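Local coordinates for orotidine 5'-phosphate decarboxylase (Sulfolobus solfataricus, PDB 4DBE), which probably catalyses the decarboxylation of orotidine 5'-monophosphate to UMP, the last step of de novo UMP synthesis, as a homodimeric TIM barrel, at residues T160-G165 with Y183-R188; L110-S115 with I139-T144. All coordinates share one frame; numbering follows the deposited sequence.

In the fold
Contacts 1 and 2 are two strand pairings of one closed eight-stranded parallel barrel, in series along the chain, with centres about 9 Å apart. Strand 138-141 of contact 2 neighbours strand 160-163 of contact 1, and the two contacts touch directly: Pro164 O lies 2.7 Å from Gly143 N, a probable hydrogen bond, and Pro164 CD packs 3.6 Å from Val140 CG1. At the C-terminal ends of these strands both reach the bound 6-hydroxyuridine-5'-phosphate, contact 1 holding the phosphate and contact 2 the pyrimidine edge at N3 and O4. Asp64 of the second subunit also bonds the ligand, so the pocket is completed across the dimer.

Contact 1. Residues T160-G165 with Y183-R188. With BMP (6-hydroxyuridine-5'-phosphate), chain C.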
loop_
_atom_site.group_PDB
_atom_site.type_symbol
_atom_site.label_atom_id
_atom_site.label_comp_id
_atom_site.label_asym_id
_atom_site.label_seq_id
_atom_site.Cartn_x
_atom_site.Cartn_y
_atom_site.Cartn_z
ATOM N N THR A 160 -3.241 5.608 -20.533
ATOM C CA THR A 160 -1.864 6.026 -20.285
ATOM C C THR A 160 -1.166 4.860 -19.601
ATOM O O THR A 160 -1.666 4.343 -18.613
ATOM C CB THR A 160 -1.793 7.278 -19.370
ATOM O OG1 THR A 160 -2.479 8.376 -19.989
ATOM C CG2 THR A 160 -0.335 7.681 -19.097
ATOM N N ILE A 161 -0.033 4.415 -20.141
ATOM C CA ILE A 161 0.670 3.274 -19.576
ATOM C C ILE A 161 2.003 3.762 -19.044
ATOM O O ILE A 161 2.748 4.393 -19.769
ATOM C CB ILE A 161 0.888 2.164 -20.629
ATOM C CG1 ILE A 161 -0.466 1.661 -21.144
ATOM C CG2 ILE A 161 1.707 1.013 -20.051
ATOM C CD1 ILE A 161 -0.333 0.521 -22.146
ATOM N N VAL A 162 2.272 3.522 -17.761
ATOM C CA VAL A 162 3.551 3.923 -17.164
ATOM C C VAL A 162 4.306 2.680 -16.736
ATOM O O VAL A 162 3.713 1.726 -16.220
ATOM C CB VAL A 162 3.368 4.915 -15.975
ATOM C CG1 VAL A 162 2.711 6.188 -16.472
ATOM C CG2 VAL A 162 2.546 4.285 -14.850
ATOM N N SER A 163 5.611 2.677 -16.983
ATOM C CA SER A 163 6.389 1.464 -16.813
ATOM C C SER A 163 7.670 1.675 -16.005
ATOM O O SER A 163 8.598 2.352 -16.460
ATOM C CB SER A 163 6.739 0.873 -18.178
ATOM O OG SER A 163 5.552 0.591 -18.903
ATOM N N PRO A 164 7.723 1.065 -14.819
ATOM C CA PRO A 164 8.913 1.102 -13.963
ATOM C C PRO A 164 9.759 -0.169 -14.142
ATOM O O PRO A 164 9.314 -1.098 -14.825
ATOM C CB PRO A 164 8.305 1.136 -12.563
ATOM C CG PRO A 164 7.083 0.279 -12.696
ATOM C CD PRO A 164 6.576 0.441 -14.130
ATOM N N GLY A 165 10.947 -0.206 -13.536
ATOM C CA GLY A 165 11.842 -1.360 -13.625
ATOM C C GLY A 165 12.968 -1.102 -14.602
ATOM O O GLY A 165 13.649 -2.045 -15.071
ATOM N N TYR A 183 5.197 6.336 -20.784
ATOM C CA TYR A 183 6.236 6.900 -19.925
ATOM C C TYR A 183 6.969 5.808 -19.177
ATOM O O TYR A 183 6.390 4.759 -18.854
ATOM C CB TYR A 183 5.605 7.886 -18.929
ATOM C CG TYR A 183 4.851 8.987 -19.623
ATOM C CD1 TYR A 183 5.522 9.918 -20.405
ATOM C CD2 TYR A 183 3.466 9.087 -19.526
ATOM C CE1 TYR A 183 4.842 10.922 -21.062
ATOM C CE2 TYR A 183 2.781 10.102 -20.174
ATOM C CZ TYR A 183 3.478 11.011 -20.942
ATOM O OH TYR A 183 2.811 12.018 -21.597
ATOM N N GLU A 184 8.250 6.038 -18.908
ATOM C CA GLU A 184 9.020 5.099 -18.106
ATOM C C GLU A 184 9.337 5.731 -16.755
ATOM O O GLU A 184 9.745 6.893 -16.669
ATOM C CB GLU A 184 10.298 4.646 -18.823
ATOM C CG GLU A 184 9.978 3.787 -20.039
ATOM C CD GLU A 184 11.193 3.284 -20.787
ATOM O OE1 GLU A 184 12.324 3.527 -20.319
ATOM O OE2 GLU A 184 10.996 2.637 -21.852
ATOM N N ILE A 185 9.105 4.954 -15.705
ATOM C CA ILE A 185 9.332 5.406 -14.345
ATOM C C ILE A 185 10.739 5.006 -13.937
ATOM O O ILE A 185 11.099 3.829 -14.022
ATOM C CB ILE A 185 8.351 4.732 -13.394
ATOM C CG1 ILE A 185 6.925 5.193 -13.699
ATOM C CG2 ILE A 185 8.710 5.065 -11.942
ATOM C CD1 ILE A 185 5.843 4.309 -13.065
ATOM N N ILE A 186 11.534 5.970 -13.480
ATOM C CA ILE A 186 12.937 5.677 -13.178
ATOM C C ILE A 186 13.334 6.302 -11.844
ATOM O O ILE A 186 13.167 7.521 -11.642
ATOM C CB ILE A 186 13.860 6.195 -14.293
ATOM C CG1 ILE A 186 13.433 5.625 -15.648
ATOM C CG2 ILE A 186 15.321 5.861 -14.000
ATOM C CD1 ILE A 186 14.062 6.346 -16.818
ATOM N N GLY A 187 13.855 5.472 -10.941
ATOM C CA GLY A 187 14.203 5.936 -9.597
ATOM C C GLY A 187 15.708 5.972 -9.359
ATOM O O GLY A 187 16.393 6.949 -9.691
ATOM N N ARG A 188 16.228 4.892 -8.798
ATOM C CA ARG A 188 17.643 4.823 -8.400
ATOM C C ARG A 188 18.675 5.213 -9.462
ATOM O O ARG A 188 19.704 5.799 -9.134
ATOM C CB ARG A 188 17.962 3.430 -7.853
ATOM C CG ARG A 188 17.398 3.171 -6.483
ATOM C CD ARG A 188 17.404 1.694 -6.169
ATOM N NE ARG A 188 16.373 0.972 -6.911
ATOM C CZ ARG A 188 16.180 -0.338 -6.810
ATOM N NH1 ARG A 188 16.967 -1.064 -6.029
ATOM N NH2 ARG A 188 15.212 -0.930 -7.499
HETATM P P BMP C . 13.841 2.062 -9.393
HETATM O OP1 BMP C . 13.890 0.619 -9.657
HETATM O OP2 BMP C . 14.940 2.704 -8.398
HETATM O OP3 BMP C . 14.051 2.812 -10.786
HETATM O "O5'" BMP C . 12.380 2.494 -8.902
HETATM C "C5'" BMP C . 11.204 1.979 -9.504
HETATM C "C4'" BMP C . 9.975 2.715 -9.005
HETATM O "O4'" BMP C . 8.796 2.126 -9.612
HETATM C "C3'" BMP C . 9.754 2.654 -7.493
HETATM O "O3'" BMP C . 9.091 3.837 -7.053
HETATM C "C2'" BMP C . 8.808 1.465 -7.353
HETATM O "O2'" BMP C . 8.019 1.485 -6.188
HETATM C "C1'" BMP C . 7.947 1.607 -8.612
HETATM N N1 BMP C . 7.382 0.338 -9.103
HETATM C C2 BMP C . 8.161 -0.730 -9.380
HETATM O O2 BMP C . 9.364 -0.687 -9.209
HETATM N N3 BMP C . 7.621 -1.881 -9.829
HETATM C C4 BMP C . 6.289 -1.995 -10.044
HETATM O O4 BMP C . 5.819 -3.047 -10.463
HETATM C C5 BMP C . 5.456 -0.890 -9.785
HETATM C C6 BMP C . 6.031 0.269 -9.324
HETATM O O1 BMP C . 5.275 1.347 -9.078
HETATM O O HOH W 1 12.378 2.026 -12.682
#
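Strands 160-163 and 183-186 are the parallel neighbours of a beta-alpha-beta unit of the TIM barrel, joined through helix 175-179; the turn after 160-163 and the start of helix 188-191 contribute to the phosphate side of the ligand pocket. Three backbone bonds fix the register: Tyr183 N to Ile161 O, Ser163 N to Tyr183 O and, at 2.8 Å, Ile185 N to Ser163 O, its donor 55° out of the carbonyl plane. On the barrel-interior face, Ile185 CD1 meets Val162 CG2 at 3.7 Å. Pro164 and Ile185 run alongside one another, their CB atoms 3.7 Å apart; Pro164 CG rests 3.5 Å from C6 of the ligand's pyrimidine. The Tyr183 ring takes Thr160 CG2 and Val162 CG1 at its edge and stacks with Tyr27. Gly187, the N-cap, donates from N to phosphate OP3, and a CB there would collide with OP2. A water bound to Gly165 N also lies within bonding distance of Ile185 O and OP3. The Arg188 chain bends at CG-CD (chi3 -73°), turning its guanidinium edge to the phosphate. OP2 receives both Arg188 N and, at 2.7 Å, Arg188 NE. Arg188 NH2 reaches OP1 at 3.0 Å.

Contact 2. Residues L110-S115 with I139-T144; sequences LVAVMS and IVVGGT. With BMP (6-hydroxyuridine-5'-phosphate), chain C.
Thr144 OG1 donates to Ser115 O at 2.7 Å, arriving in the carbonyl plane on a lone pair, and so ties together the two loops that leave strands 107-113 and 138-141. The hydroxyl sits between its own backbone N and carbonyl carbon (chi1 50°), which turns it toward Ser115. With a valine here the hydroxyl is gone, which would probably leave Ser115 O without its mate and the end of the 110-115 segment less firmly tied to Thr144. Ser115 in turn reads the pyrimidine edge of the ligand, its N donating to O4 at 2.8 Å. Ser115 OG accepts from ligand N3 at 2.8 Å and is also hydrogen-bonded to Gln169 OE1.

Within the strands, the parallel pairing contains a beta bulge, for the register slips by one residue between Val111 and Val113. Val140 O gives the evidence, since it accepts two donors in its carbonyl plane, Ala112 N at 2.8 Å and Val113 N at 3.2 Å. Val140 N to Leu110 O and Gly142 N to Val113 O complete the pairing around it. Gly142 passes so close to the other loop that a CB would strike Ser115 CA and Met114 O.

The packing follows the two faces of the sheet. On one, Val111 CG2 meets Val140 CG2 at 4.2 Å, and Val140 CG1 approaches ligand C5 at 4.0 Å. On the other, Val141 divides its branches, CG1 against Val113 CB and CG2 against Ala112 CB, each at 3.9 Å. Tyr152 and Ile149 of helix 146-155 pack on this outer face together with Ile131 of helix 124-134, whereas Ile83 of strand 81-85 touches both Val111 and Val140 inside the barrel.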
loop_
_atom_site.group_PDB
_atom_site.type_symbol
_atom_site.label_atom_id
_atom_site.label_comp_id
_atom_site.label_asym_id
_atom_site.label_seq_id
_atom_site.Cartn_x
_atom_site.Cartn_y
_atom_site.Cartn_z
ATOM N N LEU A 110 -3.940 2.444 -12.178
ATOM C CA LEU A 110 -4.048 1.143 -11.531
ATOM C C LEU A 110 -2.844 0.267 -11.850
ATOM O O LEU A 110 -2.427 0.169 -13.002
ATOM C CB LEU A 110 -5.347 0.433 -11.929
ATOM C CG LEU A 110 -6.662 1.012 -11.383
ATOM C CD1 LEU A 110 -7.877 0.177 -11.834
ATOM C CD2 LEU A 110 -6.627 1.106 -9.859
ATOM N N VAL A 111 -2.287 -0.363 -10.822
ATOM C CA VAL A 111 -1.209 -1.322 -11.023
ATOM C C VAL A 111 -1.752 -2.575 -11.709
ATOM O O VAL A 111 -2.557 -3.307 -11.134
ATOM C CB VAL A 111 -0.537 -1.727 -9.711
ATOM C CG1 VAL A 111 0.530 -2.821 -9.980
ATOM C CG2 VAL A 111 0.077 -0.503 -9.037
ATOM N N ALA A 112 -1.284 -2.817 -12.928
ATOM C CA ALA A 112 -1.728 -3.961 -13.740
ATOM C C ALA A 112 -0.772 -5.151 -13.670
ATOM O O ALA A 112 -1.179 -6.272 -13.378
ATOM C CB ALA A 112 -1.901 -3.527 -15.185
ATOM N N VAL A 113 0.502 -4.907 -13.959
ATOM C CA VAL A 113 1.504 -5.965 -13.918
ATOM C C VAL A 113 2.750 -5.384 -13.258
ATOM O O VAL A 113 3.264 -4.362 -13.711
ATOM C CB VAL A 113 1.872 -6.430 -15.326
ATOM C CG1 VAL A 113 2.939 -7.550 -15.266
ATOM C CG2 VAL A 113 0.616 -6.869 -16.095
ATOM N N MET A 114 3.238 -6.013 -12.196
ATOM C CA MET A 114 4.412 -5.462 -11.526
ATOM C C MET A 114 5.735 -5.913 -12.150
ATOM O O MET A 114 5.764 -6.809 -13.017
ATOM C CB MET A 114 4.364 -5.712 -10.014
ATOM C CG MET A 114 3.290 -4.874 -9.320
ATOM S SD MET A 114 3.371 -5.021 -7.533
ATOM C CE MET A 114 4.879 -4.106 -7.184
ATOM N N SER A 115 6.827 -5.278 -11.725
ATOM C CA SER A 115 8.117 -5.472 -12.392
ATOM C C SER A 115 8.946 -6.631 -11.845
ATOM O O SER A 115 9.834 -7.137 -12.529
ATOM C CB SER A 115 8.937 -4.173 -12.366
ATOM O OG SER A 115 9.213 -3.779 -11.029
ATOM N N ILE A 139 -2.486 2.940 -16.275
ATOM C CA ILE A 139 -2.133 1.706 -15.600
ATOM C C ILE A 139 -0.608 1.602 -15.502
ATOM O O ILE A 139 0.109 2.229 -16.274
ATOM C CB ILE A 139 -2.707 0.461 -16.325
ATOM C CG1 ILE A 139 -2.204 0.404 -17.769
ATOM C CG2 ILE A 139 -4.242 0.463 -16.268
ATOM C CD1 ILE A 139 -2.665 -0.863 -18.570
ATOM N N VAL A 140 -0.134 0.810 -14.544
ATOM C CA VAL A 140 1.287 0.552 -14.372
ATOM C C VAL A 140 1.566 -0.858 -14.863
ATOM O O VAL A 140 0.938 -1.817 -14.402
ATOM C CB VAL A 140 1.733 0.669 -12.877
ATOM C CG1 VAL A 140 3.262 0.644 -12.775
ATOM C CG2 VAL A 140 1.162 1.934 -12.220
ATOM N N VAL A 141 2.492 -0.971 -15.812
ATOM C CA VAL A 141 2.899 -2.262 -16.371
ATOM C C VAL A 141 4.420 -2.329 -16.437
ATOM O O VAL A 141 5.053 -1.523 -17.115
ATOM C CB VAL A 141 2.283 -2.513 -17.775
ATOM C CG1 VAL A 141 2.569 -3.931 -18.226
ATOM C CG2 VAL A 141 0.785 -2.258 -17.760
ATOM N N GLY A 142 4.998 -3.280 -15.708
ATOM C CA GLY A 142 6.438 -3.364 -15.551
ATOM C C GLY A 142 7.183 -3.285 -16.868
ATOM O O GLY A 142 6.796 -3.923 -17.851
ATOM N N GLY A 143 8.249 -2.489 -16.886
ATOM C CA GLY A 143 9.105 -2.376 -18.052
ATOM C C GLY A 143 9.995 -3.596 -18.235
ATOM O O GLY A 143 10.709 -3.714 -19.230
ATOM N N THR A 144 9.959 -4.498 -17.257
ATOM C CA THR A 144 10.650 -5.779 -17.337
ATOM C C THR A 144 9.731 -6.851 -17.919
ATOM O O THR A 144 10.125 -8.009 -18.060
ATOM C CB THR A 144 11.062 -6.264 -15.951
ATOM O OG1 THR A 144 9.926 -6.185 -15.080
ATOM C CG2 THR A 144 12.212 -5.422 -15.394
HETATM P P BMP C . 13.841 2.062 -9.393
HETATM O OP1 BMP C . 13.890 0.619 -9.657
HETATM O OP2 BMP C . 14.940 2.704 -8.398
HETATM O OP3 BMP C . 14.051 2.812 -10.786
HETATM O "O5'" BMP C . 12.380 2.494 -8.902
HETATM C "C5'" BMP C . 11.204 1.979 -9.504
HETATM C "C4'" BMP C . 9.975 2.715 -9.005
HETATM O "O4'" BMP C . 8.796 2.126 -9.612
HETATM C "C3'" BMP C . 9.754 2.654 -7.493
HETATM O "O3'" BMP C . 9.091 3.837 -7.053
HETATM C "C2'" BMP C . 8.808 1.465 -7.353
HETATM O "O2'" BMP C . 8.019 1.485 -6.188
HETATM C "C1'" BMP C . 7.947 1.607 -8.612
HETATM N N1 BMP C . 7.382 0.338 -9.103
HETATM C C2 BMP C . 8.161 -0.730 -9.380
HETATM O O2 BMP C . 9.364 -0.687 -9.209
HETATM N N3 BMP C . 7.621 -1.881 -9.829
HETATM C C4 BMP C . 6.289 -1.995 -10.044
HETATM O O4 BMP C . 5.819 -3.047 -10.463
HETATM C C5 BMP C . 5.456 -0.890 -9.785
HETATM C C6 BMP C . 6.031 0.269 -9.324
HETATM O O1 BMP C . 5.275 1.347 -9.078
#